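Local coordinates for galectin (Ovis aries, PDB 6N44), which probably binds beta-galactoside sugars, as a galectin-fold lectin that assembles from two subunits and is linked to anti-parasitic activity in sheep, at residues A[20-31]-A[130-139]; A[34-45]-A[121-131]. All coordinates share one frame; numbering follows the deposited sequence.

Contact 1: A[20-31]-A[130-139]; sequences YMVKIKANLLSP and DIVLTSVDTL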
loop_
_atom_site.group_PDB
_atom_site.type_symbol
_atom_site.label_atom_id
_atom_site.label_comp_id
_atom_site.label_asym_id
_atom_site.label_seq_id
_atom_site.Cartn_x
_atom_site.Cartn_y
_atom_site.Cartn_z
ATOM N N TYR A 20 0.347 1.268 4.922
ATOM C CA TYR A 20 -1.045 1.638 4.682
ATOM C C TYR A 20 -1.157 2.386 3.360
ATOM O O TYR A 20 -0.343 3.267 3.076
ATOM C CB TYR A 20 -1.563 2.516 5.829
ATOM C CG TYR A 20 -3.050 2.757 5.832
ATOM C CD1 TYR A 20 -3.897 1.978 6.629
ATOM C CD2 TYR A 20 -3.611 3.763 5.062
ATOM C CE1 TYR A 20 -5.262 2.200 6.651
ATOM C CE2 TYR A 20 -4.983 4.001 5.071
ATOM C CZ TYR A 20 -5.799 3.215 5.860
ATOM O OH TYR A 20 -7.144 3.463 5.888
ATOM N N MET A 21 -2.171 2.055 2.565
ATOM C CA MET A 21 -2.333 2.645 1.245
ATOM C C MET A 21 -3.719 3.244 1.088
ATOM O O MET A 21 -4.716 2.622 1.468
ATOM C CB MET A 21 -2.115 1.637 0.134
ATOM C CG MET A 21 -2.228 2.284 -1.249
ATOM S SD MET A 21 -2.038 1.061 -2.543
ATOM C CE MET A 21 -0.465 0.373 -2.062
ATOM N N VAL A 22 -3.760 4.457 0.536
ATOM C CA VAL A 22 -4.972 5.110 0.056
ATOM C C VAL A 22 -4.852 5.230 -1.455
ATOM O O VAL A 22 -3.828 5.712 -1.960
ATOM C CB VAL A 22 -5.153 6.508 0.674
ATOM C CG1 VAL A 22 -6.437 7.178 0.119
ATOM C CG2 VAL A 22 -5.157 6.448 2.208
ATOM N N LYS A 23 -5.886 4.805 -2.177
ATOM C CA LYS A 23 -5.921 4.942 -3.628
ATOM C C LYS A 23 -7.182 5.691 -4.026
ATOM O O LYS A 23 -8.292 5.195 -3.810
ATOM C CB LYS A 23 -5.885 3.591 -4.335
ATOM C CG LYS A 23 -5.809 3.766 -5.851
ATOM C CD LYS A 23 -5.909 2.466 -6.607
ATOM C CE LYS A 23 -4.845 1.476 -6.158
ATOM N NZ LYS A 23 -4.775 0.314 -7.116
ATOM N N ILE A 24 -7.002 6.862 -4.628
ATOM C CA ILE A 24 -8.086 7.746 -5.055
ATOM C C ILE A 24 -8.103 7.778 -6.574
ATOM O O ILE A 24 -7.060 7.981 -7.207
ATOM C CB ILE A 24 -7.894 9.170 -4.506
ATOM C CG1 ILE A 24 -8.033 9.176 -2.984
ATOM C CG2 ILE A 24 -8.856 10.161 -5.196
ATOM C CD1 ILE A 24 -7.213 10.264 -2.313
ATOM N N LYS A 25 -9.283 7.602 -7.162
ATOM C CA LYS A 25 -9.450 7.758 -8.604
ATOM C C LYS A 25 -10.440 8.889 -8.843
ATOM O O LYS A 25 -11.572 8.838 -8.347
ATOM C CB LYS A 25 -9.926 6.458 -9.251
ATOM C CG LYS A 25 -8.886 5.331 -9.127
ATOM C CD LYS A 25 -9.323 4.062 -9.815
ATOM C CE LYS A 25 -8.198 3.047 -9.760
ATOM N NZ LYS A 25 -8.620 1.667 -10.119
ATOM N N ALA A 26 -10.008 9.913 -9.586
ATOM C CA ALA A 26 -10.811 11.119 -9.768
ATOM C C ALA A 26 -10.434 11.799 -11.080
ATOM O O ALA A 26 -9.506 11.380 -11.780
ATOM C CB ALA A 26 -10.630 12.081 -8.584
ATOM N N ASN A 27 -11.158 12.876 -11.395
ATOM C CA ASN A 27 -10.912 13.676 -12.587
ATOM C C ASN A 27 -11.238 15.130 -12.272
ATOM O O ASN A 27 -12.295 15.411 -11.698
ATOM C CB ASN A 27 -11.773 13.189 -13.754
ATOM C CG ASN A 27 -11.342 13.772 -15.080
ATOM O OD1 ASN A 27 -10.543 14.721 -15.136
ATOM N ND2 ASN A 27 -11.867 13.207 -16.166
ATOM N N LEU A 28 -10.348 16.043 -12.658
ATOM C CA LEU A 28 -10.577 17.462 -12.399
ATOM C C LEU A 28 -11.657 18.020 -13.316
ATOM O O LEU A 28 -11.697 17.722 -14.515
ATOM C CB LEU A 28 -9.288 18.261 -12.585
ATOM C CG LEU A 28 -8.119 17.909 -11.673
ATOM C CD1 LEU A 28 -6.840 18.404 -12.308
ATOM C CD2 LEU A 28 -8.316 18.524 -10.295
ATOM N N LEU A 29 -12.530 18.838 -12.735
ATOM C CA LEU A 29 -13.585 19.556 -13.436
ATOM C C LEU A 29 -13.030 20.817 -14.105
ATOM O O LEU A 29 -11.857 21.179 -13.965
ATOM C CB LEU A 29 -14.708 19.945 -12.467
ATOM C CG LEU A 29 -15.594 18.836 -11.884
ATOM C CD1 LEU A 29 -16.496 19.336 -10.765
ATOM C CD2 LEU A 29 -16.425 18.192 -12.972
ATOM N N SER A 30 -13.911 21.518 -14.818
ATOM C CA SER A 30 -13.631 22.834 -15.385
ATOM C C SER A 30 -14.576 23.834 -14.734
ATOM O O SER A 30 -15.561 24.260 -15.352
ATOM C CB SER A 30 -13.814 22.836 -16.899
ATOM O OG SER A 30 -12.939 21.914 -17.514
ATOM N N PRO A 31 -14.319 24.230 -13.493
ATOM C CA PRO A 31 -15.237 25.154 -12.824
ATOM C C PRO A 31 -15.243 26.526 -13.488
ATOM O O PRO A 31 -14.244 26.982 -14.056
ATOM C CB PRO A 31 -14.693 25.224 -11.393
ATOM C CG PRO A 31 -13.267 24.887 -11.524
ATOM C CD PRO A 31 -13.178 23.878 -12.635
ATOM N N ASP A 130 -12.521 20.506 -6.842
ATOM C CA ASP A 130 -13.243 20.592 -8.110
ATOM C C ASP A 130 -13.003 19.316 -8.917
ATOM O O ASP A 130 -12.288 19.289 -9.923
ATOM C CB ASP A 130 -12.804 21.842 -8.856
ATOM C CG ASP A 130 -12.929 23.069 -7.995
ATOM O OD1 ASP A 130 -14.088 23.466 -7.729
ATOM O OD2 ASP A 130 -11.885 23.600 -7.555
ATOM N N ILE A 131 -13.626 18.230 -8.452
ATOM C CA ILE A 131 -13.340 16.906 -8.986
ATOM C C ILE A 131 -14.619 16.090 -9.101
ATOM O O ILE A 131 -15.585 16.298 -8.361
ATOM C CB ILE A 131 -12.309 16.148 -8.102
ATOM C CG1 ILE A 131 -12.835 15.989 -6.677
ATOM C CG2 ILE A 131 -10.965 16.864 -8.075
ATOM C CD1 ILE A 131 -11.954 15.100 -5.794
ATOM N N VAL A 132 -14.612 15.148 -10.037
ATOM C CA VAL A 132 -15.506 13.999 -9.987
ATOM C C VAL A 132 -14.716 12.846 -9.374
ATOM O O VAL A 132 -13.698 12.410 -9.930
ATOM C CB VAL A 132 -16.065 13.634 -11.369
ATOM C CG1 VAL A 132 -16.965 12.394 -11.258
ATOM C CG2 VAL A 132 -16.866 14.807 -11.940
ATOM N N LEU A 133 -15.168 12.385 -8.212
ATOM C CA LEU A 133 -14.483 11.356 -7.441
ATOM C C LEU A 133 -15.173 10.024 -7.707
ATOM O O LEU A 133 -16.371 9.883 -7.434
ATOM C CB LEU A 133 -14.521 11.695 -5.952
ATOM C CG LEU A 133 -13.914 10.673 -4.984
ATOM C CD1 LEU A 133 -12.404 10.596 -5.155
ATOM C CD2 LEU A 133 -14.269 11.033 -3.552
ATOM N N THR A 134 -14.438 9.059 -8.254
ATOM C CA THR A 134 -15.080 7.791 -8.587
ATOM C C THR A 134 -14.815 6.685 -7.576
ATOM O O THR A 134 -15.705 5.862 -7.351
ATOM C CB THR A 134 -14.678 7.305 -9.996
ATOM O OG1 THR A 134 -13.265 7.090 -10.073
ATOM C CG2 THR A 134 -15.079 8.321 -11.038
ATOM N N SER A 135 -13.640 6.640 -6.944
ATOM C CA SER A 135 -13.416 5.619 -5.924
ATOM C C SER A 135 -12.325 6.065 -4.965
ATOM O O SER A 135 -11.443 6.855 -5.313
ATOM C CB SER A 135 -13.043 4.261 -6.527
ATOM O OG SER A 135 -11.877 4.360 -7.321
ATOM N N VAL A 136 -12.422 5.557 -3.742
ATOM C CA VAL A 136 -11.420 5.746 -2.702
ATOM C C VAL A 136 -11.287 4.396 -2.016
ATOM O O VAL A 136 -12.269 3.874 -1.481
ATOM C CB VAL A 136 -11.816 6.828 -1.682
ATOM C CG1 VAL A 136 -10.753 6.939 -0.567
ATOM C CG2 VAL A 136 -12.064 8.191 -2.367
ATOM N N ASP A 137 -10.098 3.814 -2.061
ATOM C CA ASP A 137 -9.873 2.517 -1.463
ATOM C C ASP A 137 -8.709 2.614 -0.498
ATOM O O ASP A 137 -7.769 3.386 -0.713
ATOM C CB ASP A 137 -9.590 1.462 -2.530
ATOM C CG ASP A 137 -10.794 1.176 -3.377
ATOM O OD1 ASP A 137 -11.723 0.535 -2.850
ATOM O OD2 ASP A 137 -10.830 1.599 -4.559
ATOM N N THR A 138 -8.774 1.821 0.571
ATOM C CA THR A 138 -7.697 1.784 1.546
ATOM C C THR A 138 -7.357 0.337 1.886
ATOM O O THR A 138 -8.207 -0.557 1.845
ATOM C CB THR A 138 -8.054 2.555 2.829
ATOM O OG1 THR A 138 -9.114 1.880 3.512
ATOM C CG2 THR A 138 -8.489 4.007 2.526
ATOM N N LEU A 139 -6.090 0.127 2.211
ATOM C CA LEU A 139 -5.576 -1.167 2.638
ATOM C C LEU A 139 -4.290 -0.944 3.453
ATOM O O LEU A 139 -4.133 -1.553 4.518
ATOM C CB LEU A 139 -5.303 -2.081 1.439
ATOM C CG LEU A 139 -4.907 -3.501 1.809
ATOM C CD1 LEU A 139 -6.093 -4.236 2.449
ATOM C CD2 LEU A 139 -4.374 -4.243 0.582
HETATM O O HOH W 1 -9.688 3.789 -5.696
HETATM O O HOH W 2 -10.890 1.475 -8.520
#

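Contact 2: A[34-45]-A[121-131]; sequences KNPELQVDFGTG and SVKMLDVRGDI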
loop_
_atom_site.group_PDB
_atom_site.type_symbol
_atom_site.label_atom_id
_atom_site.label_comp_id
_atom_site.label_asym_id
_atom_site.label_seq_id
_atom_site.Cartn_x
_atom_site.Cartn_y
_atom_site.Cartn_z
ATOM N N LYS A 34 -12.343 29.626 -12.557
ATOM C CA LYS A 34 -11.190 29.347 -11.705
ATOM C C LYS A 34 -10.559 28.028 -12.124
ATOM O O LYS A 34 -11.170 27.217 -12.825
ATOM C CB LYS A 34 -11.562 29.289 -10.218
ATOM C CG LYS A 34 -12.464 28.114 -9.860
ATOM C CD LYS A 34 -12.597 27.949 -8.345
ATOM C CE LYS A 34 -13.896 27.230 -7.987
ATOM N NZ LYS A 34 -14.100 27.087 -6.515
ATOM N N ASN A 35 -9.335 27.836 -11.689
ATOM C CA ASN A 35 -8.659 26.570 -11.924
ATOM C C ASN A 35 -9.100 25.554 -10.873
ATOM O O ASN A 35 -9.175 25.890 -9.688
ATOM C CB ASN A 35 -7.144 26.745 -11.873
ATOM C CG ASN A 35 -6.629 27.666 -12.957
ATOM O OD1 ASN A 35 -5.814 28.553 -12.704
ATOM N ND2 ASN A 35 -7.112 27.469 -14.173
ATOM N N PRO A 36 -9.377 24.315 -11.280
ATOM C CA PRO A 36 -9.822 23.289 -10.319
ATOM C C PRO A 36 -8.763 22.983 -9.260
ATOM O O PRO A 36 -7.565 22.948 -9.541
ATOM C CB PRO A 36 -10.077 22.073 -11.212
ATOM C CG PRO A 36 -9.116 22.284 -12.394
ATOM C CD PRO A 36 -9.199 23.772 -12.639
ATOM N N GLU A 37 -9.217 22.744 -8.033
ATOM C CA GLU A 37 -8.347 22.383 -6.922
ATOM C C GLU A 37 -8.645 20.962 -6.468
ATOM O O GLU A 37 -9.757 20.458 -6.635
ATOM C CB GLU A 37 -8.544 23.326 -5.728
ATOM C CG GLU A 37 -8.678 24.782 -6.096
ATOM C CD GLU A 37 -8.597 25.731 -4.898
ATOM O OE1 GLU A 37 -8.672 25.262 -3.736
ATOM O OE2 GLU A 37 -8.438 26.958 -5.119
ATOM N N LEU A 38 -7.641 20.334 -5.878
ATOM C CA LEU A 38 -7.762 19.031 -5.242
ATOM C C LEU A 38 -7.169 19.133 -3.845
ATOM O O LEU A 38 -6.098 19.719 -3.664
ATOM C CB LEU A 38 -7.031 17.954 -6.076
ATOM C CG LEU A 38 -6.738 16.619 -5.398
ATOM C CD1 LEU A 38 -8.046 15.912 -5.000
ATOM C CD2 LEU A 38 -5.904 15.764 -6.336
ATOM N N GLN A 39 -7.858 18.571 -2.854
ATOM C CA GLN A 39 -7.389 18.670 -1.479
ATOM C C GLN A 39 -7.657 17.374 -0.728
ATOM O O GLN A 39 -8.797 16.899 -0.707
ATOM C CB GLN A 39 -8.059 19.836 -0.741
ATOM C CG GLN A 39 -7.526 19.982 0.674
ATOM C CD GLN A 39 -8.021 21.245 1.314
ATOM O OE1 GLN A 39 -7.517 22.326 1.023
ATOM N NE2 GLN A 39 -9.030 21.125 2.162
ATOM N N VAL A 40 -6.620 16.806 -0.114
ATOM C CA VAL A 40 -6.745 15.569 0.663
ATOM C C VAL A 40 -6.213 15.818 2.067
ATOM O O VAL A 40 -5.044 16.184 2.240
ATOM C CB VAL A 40 -6.004 14.379 0.022
ATOM C CG1 VAL A 40 -6.183 13.121 0.887
ATOM C CG2 VAL A 40 -6.498 14.120 -1.401
ATOM N N ASP A 41 -7.060 15.590 3.066
ATOM C CA ASP A 41 -6.704 15.801 4.464
ATOM C C ASP A 41 -6.637 14.453 5.165
ATOM O O ASP A 41 -7.632 13.719 5.215
ATOM C CB ASP A 41 -7.711 16.707 5.186
ATOM C CG ASP A 41 -7.504 18.187 4.873
ATOM O OD1 ASP A 41 -6.521 18.510 4.173
ATOM O OD2 ASP A 41 -8.313 19.033 5.336
ATOM N N PHE A 42 -5.469 14.144 5.710
ATOM C CA PHE A 42 -5.337 13.128 6.749
ATOM C C PHE A 42 -5.451 13.886 8.065
ATOM O O PHE A 42 -4.472 14.447 8.566
ATOM C CB PHE A 42 -4.011 12.387 6.624
ATOM C CG PHE A 42 -3.891 11.532 5.376
ATOM C CD1 PHE A 42 -3.656 12.103 4.137
ATOM C CD2 PHE A 42 -4.006 10.150 5.456
ATOM C CE1 PHE A 42 -3.528 11.301 2.994
ATOM C CE2 PHE A 42 -3.895 9.354 4.321
ATOM C CZ PHE A 42 -3.649 9.929 3.093
ATOM N N GLY A 43 -6.671 13.948 8.609
ATOM C CA GLY A 43 -6.978 14.780 9.753
ATOM C C GLY A 43 -7.260 13.977 11.019
ATOM O O GLY A 43 -7.409 12.754 11.001
ATOM N N THR A 44 -7.316 14.701 12.147
ATOM C CA THR A 44 -7.531 14.049 13.438
ATOM C C THR A 44 -9.002 13.807 13.735
ATOM O O THR A 44 -9.309 13.074 14.680
ATOM C CB THR A 44 -6.930 14.858 14.597
ATOM O OG1 THR A 44 -7.495 16.178 14.622
ATOM C CG2 THR A 44 -5.413 14.940 14.477
ATOM N N GLY A 45 -9.911 14.402 12.969
ATOM C CA GLY A 45 -11.317 14.151 13.190
ATOM C C GLY A 45 -11.844 14.663 14.509
ATOM O O GLY A 45 -12.860 14.163 15.001
ATOM N N SER A 121 -2.338 9.443 15.052
ATOM C CA SER A 121 -3.330 10.435 15.447
ATOM C C SER A 121 -4.296 10.788 14.317
ATOM O O SER A 121 -5.296 11.470 14.573
ATOM C CB SER A 121 -2.635 11.704 15.975
ATOM O OG SER A 121 -2.026 12.445 14.930
ATOM N N VAL A 122 -4.024 10.342 13.087
ATOM C CA VAL A 122 -4.973 10.514 11.991
ATOM C C VAL A 122 -6.190 9.632 12.238
ATOM O O VAL A 122 -6.063 8.425 12.486
ATOM C CB VAL A 122 -4.312 10.170 10.645
ATOM C CG1 VAL A 122 -5.342 10.236 9.501
ATOM C CG2 VAL A 122 -3.121 11.081 10.372
ATOM N N LYS A 123 -7.377 10.229 12.176
ATOM C CA LYS A 123 -8.618 9.488 12.352
ATOM C C LYS A 123 -9.617 9.694 11.233
ATOM O O LYS A 123 -10.645 9.012 11.227
ATOM C CB LYS A 123 -9.311 9.879 13.669
ATOM C CG LYS A 123 -8.453 9.759 14.914
ATOM C CD LYS A 123 -8.125 8.330 15.212
ATOM C CE LYS A 123 -7.017 8.238 16.262
ATOM N NZ LYS A 123 -6.559 6.829 16.449
ATOM N N MET A 124 -9.370 10.619 10.305
ATOM C CA MET A 124 -10.386 11.004 9.331
ATOM C C MET A 124 -9.697 11.382 8.031
ATOM O O MET A 124 -8.840 12.276 8.013
ATOM C CB MET A 124 -11.225 12.172 9.860
ATOM C CG MET A 124 -12.253 12.697 8.881
ATOM S SD MET A 124 -13.398 11.379 8.441
ATOM C CE MET A 124 -14.136 11.027 10.041
ATOM N N LEU A 125 -10.071 10.703 6.961
ATOM C CA LEU A 125 -9.622 11.015 5.613
ATOM C C LEU A 125 -10.693 11.865 4.931
ATOM O O LEU A 125 -11.880 11.548 5.009
ATOM C CB LEU A 125 -9.367 9.725 4.829
ATOM C CG LEU A 125 -9.046 9.921 3.338
ATOM C CD1 LEU A 125 -7.669 10.535 3.166
ATOM C CD2 LEU A 125 -9.156 8.605 2.559
ATOM N N ASP A 126 -10.273 12.948 4.289
ATOM C CA ASP A 126 -11.189 13.920 3.693
ATOM C C ASP A 126 -10.661 14.237 2.306
ATOM O O ASP A 126 -9.550 14.762 2.171
ATOM C CB ASP A 126 -11.286 15.196 4.558
ATOM C CG ASP A 126 -12.238 16.266 3.988
ATOM O OD1 ASP A 126 -12.304 16.497 2.759
ATOM O OD2 ASP A 126 -12.909 16.931 4.795
ATOM N N VAL A 127 -11.444 13.905 1.283
ATOM C CA VAL A 127 -11.083 14.150 -0.105
ATOM C C VAL A 127 -12.121 15.097 -0.688
ATOM O O VAL A 127 -13.327 14.818 -0.617
ATOM C CB VAL A 127 -11.023 12.842 -0.918
ATOM C CG1 VAL A 127 -10.663 13.134 -2.376
ATOM C CG2 VAL A 127 -10.045 11.837 -0.273
ATOM N N ARG A 128 -11.656 16.199 -1.278
ATOM C CA ARG A 128 -12.566 17.194 -1.839
ATOM C C ARG A 128 -11.854 17.991 -2.925
ATOM O O ARG A 128 -10.637 17.884 -3.116
ATOM C CB ARG A 128 -13.089 18.136 -0.758
ATOM C CG ARG A 128 -12.015 18.988 -0.109
ATOM C CD ARG A 128 -12.647 19.936 0.928
ATOM N NE ARG A 128 -13.203 19.200 2.062
ATOM C CZ ARG A 128 -14.228 19.619 2.803
ATOM N NH1 ARG A 128 -14.821 20.778 2.530
ATOM N NH2 ARG A 128 -14.669 18.873 3.813
ATOM N N GLY A 129 -12.629 18.807 -3.624
ATOM C CA GLY A 129 -12.096 19.722 -4.608
ATOM C C GLY A 129 -13.020 19.843 -5.805
ATOM O O GLY A 129 -14.155 19.365 -5.812
ATOM N N ASP A 130 -12.521 20.506 -6.842
ATOM C CA ASP A 130 -13.243 20.592 -8.110
ATOM C C ASP A 130 -13.003 19.316 -8.917
ATOM O O ASP A 130 -12.288 19.289 -9.923
ATOM C CB ASP A 130 -12.804 21.842 -8.856
ATOM C CG ASP A 130 -12.929 23.069 -7.995
ATOM O OD1 ASP A 130 -14.088 23.466 -7.729
ATOM O OD2 ASP A 130 -11.885 23.600 -7.555
ATOM N N ILE A 131 -13.626 18.230 -8.452
ATOM C CA ILE A 131 -13.340 16.906 -8.986
ATOM C C ILE A 131 -14.619 16.090 -9.101
ATOM O O ILE A 131 -15.585 16.298 -8.361
ATOM C CB ILE A 131 -12.309 16.148 -8.102
ATOM C CG1 ILE A 131 -12.835 15.989 -6.677
ATOM C CG2 ILE A 131 -10.965 16.864 -8.075
ATOM C CD1 ILE A 131 -11.954 15.100 -5.794
HETATM O O HOH W 3 -9.649 17.704 2.117
HETATM O O HOH W 4 -11.030 19.273 4.700
#

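Contact 1: A[20-31]-A[130-139]
The ring of Tyr20 meets Thr138 obliquely, its OH 3.3 Å from Thr138 CB, while CG2 of Val22 sits in the ring plane at its edge. A chi1 of -169° turns the Tyr20 ring away from its own N and brings its OH end to strand 131-138. These residues belong to an antiparallel pair, 20-28 with 131-138, at the margin of the five-stranded sheet of the galectin beta-sandwich. Val22, Ile24, Ala26 and Leu28 share the inner face with Thr138, Val136, Leu133 and Ile131. Ile24 touches both Val136, which lies alongside it, and Leu133, whose CD1 approaches Ile24 CG2 to 3.6 Å. A classic beta bulge interrupts the register: Thr134 and Ser135 both face Lys25, whose O accepts from Thr134 N (2.9 Å) and weakly from Ser135 N. On the other face a water bridges Lys23 O, Ser135 OG and Asp137 OD2, and a second joins Lys25 NZ to Ser135. The chain end lies at the subunit contact, where Leu139 O accepts from Lys23 NZ of the second subunit. Past the strands, Leu29 CD2 packs on Val132 CG2 at 3.6 Å, and Leu29 N bonds to Asp130 O at 2.9 Å, nearly straight at N-H (177°) but above the carbonyl plane.

Contact 2: A[34-45]-A[121-131]
CD1 of Leu125 lies over one face of the Phe42 ring, 4.0 Å from its centroid and 9° off the normal, a CH-pi contact; CG1 of Val122 comes in at the ring edge. The strands involved, 37-43 and 124-129, are an antiparallel pair in the six-stranded sheet of the galectin beta-sandwich. Leu125, whose chi1 of 173° swings CG away from its own N and whose chi2 turns CD1 back to strand 37-43, sets that methyl in the hollow between Phe42 and Val40 CG1 (3.8 Å). Farther along, Val40 CG1 meets Val127 CG2, and Leu38, paired with Gly129 across the strands, turns its CD1 to Ile131 CD1 (4.1 Å). Lys123 and Met124 form a classic beta bulge opposite Gly43, whose O takes both their N-H groups. At the other end Asp130 CB nests against Pro36 CB (3.6 Å), and its OD2 receives Glu37 N through the anti lone pair (2.8 Å). On the outer face Asp41 pairs with Arg55, a galactose-binding residue, and stands CB to CB beside Asp126. Arg128 lies alongside Gln39 and grips Asp126 side-on: NE reaches OD1 at 2.9 Å, and NH2 reaches OD2 of the same carboxylate at 2.8 Å.

Overall arrangement
Contacts 1 and 2 lie in the two facing sheets of the sandwich, their centres 10 Å apart, and along the chain contact 2 is nested within the loop closed by contact 1. Their inner faces meet: Val22 CG2 reaches Phe42 CE2 at 3.8 Å and Ile24 CD1 reaches Val127 CG2 at 3.8 Å. Asp130 and Ile131, shared by both, carry the chain from one sheet to the other. Contact 2 borders the galactose site, the side chain of Asp41 being about 3 Å from that of Arg55 and about 9 Å from that of Asn66. Contact 1 is more remote, with the Ile24 side chain about 12 Å from that of Arg55, and it reaches the second subunit instead.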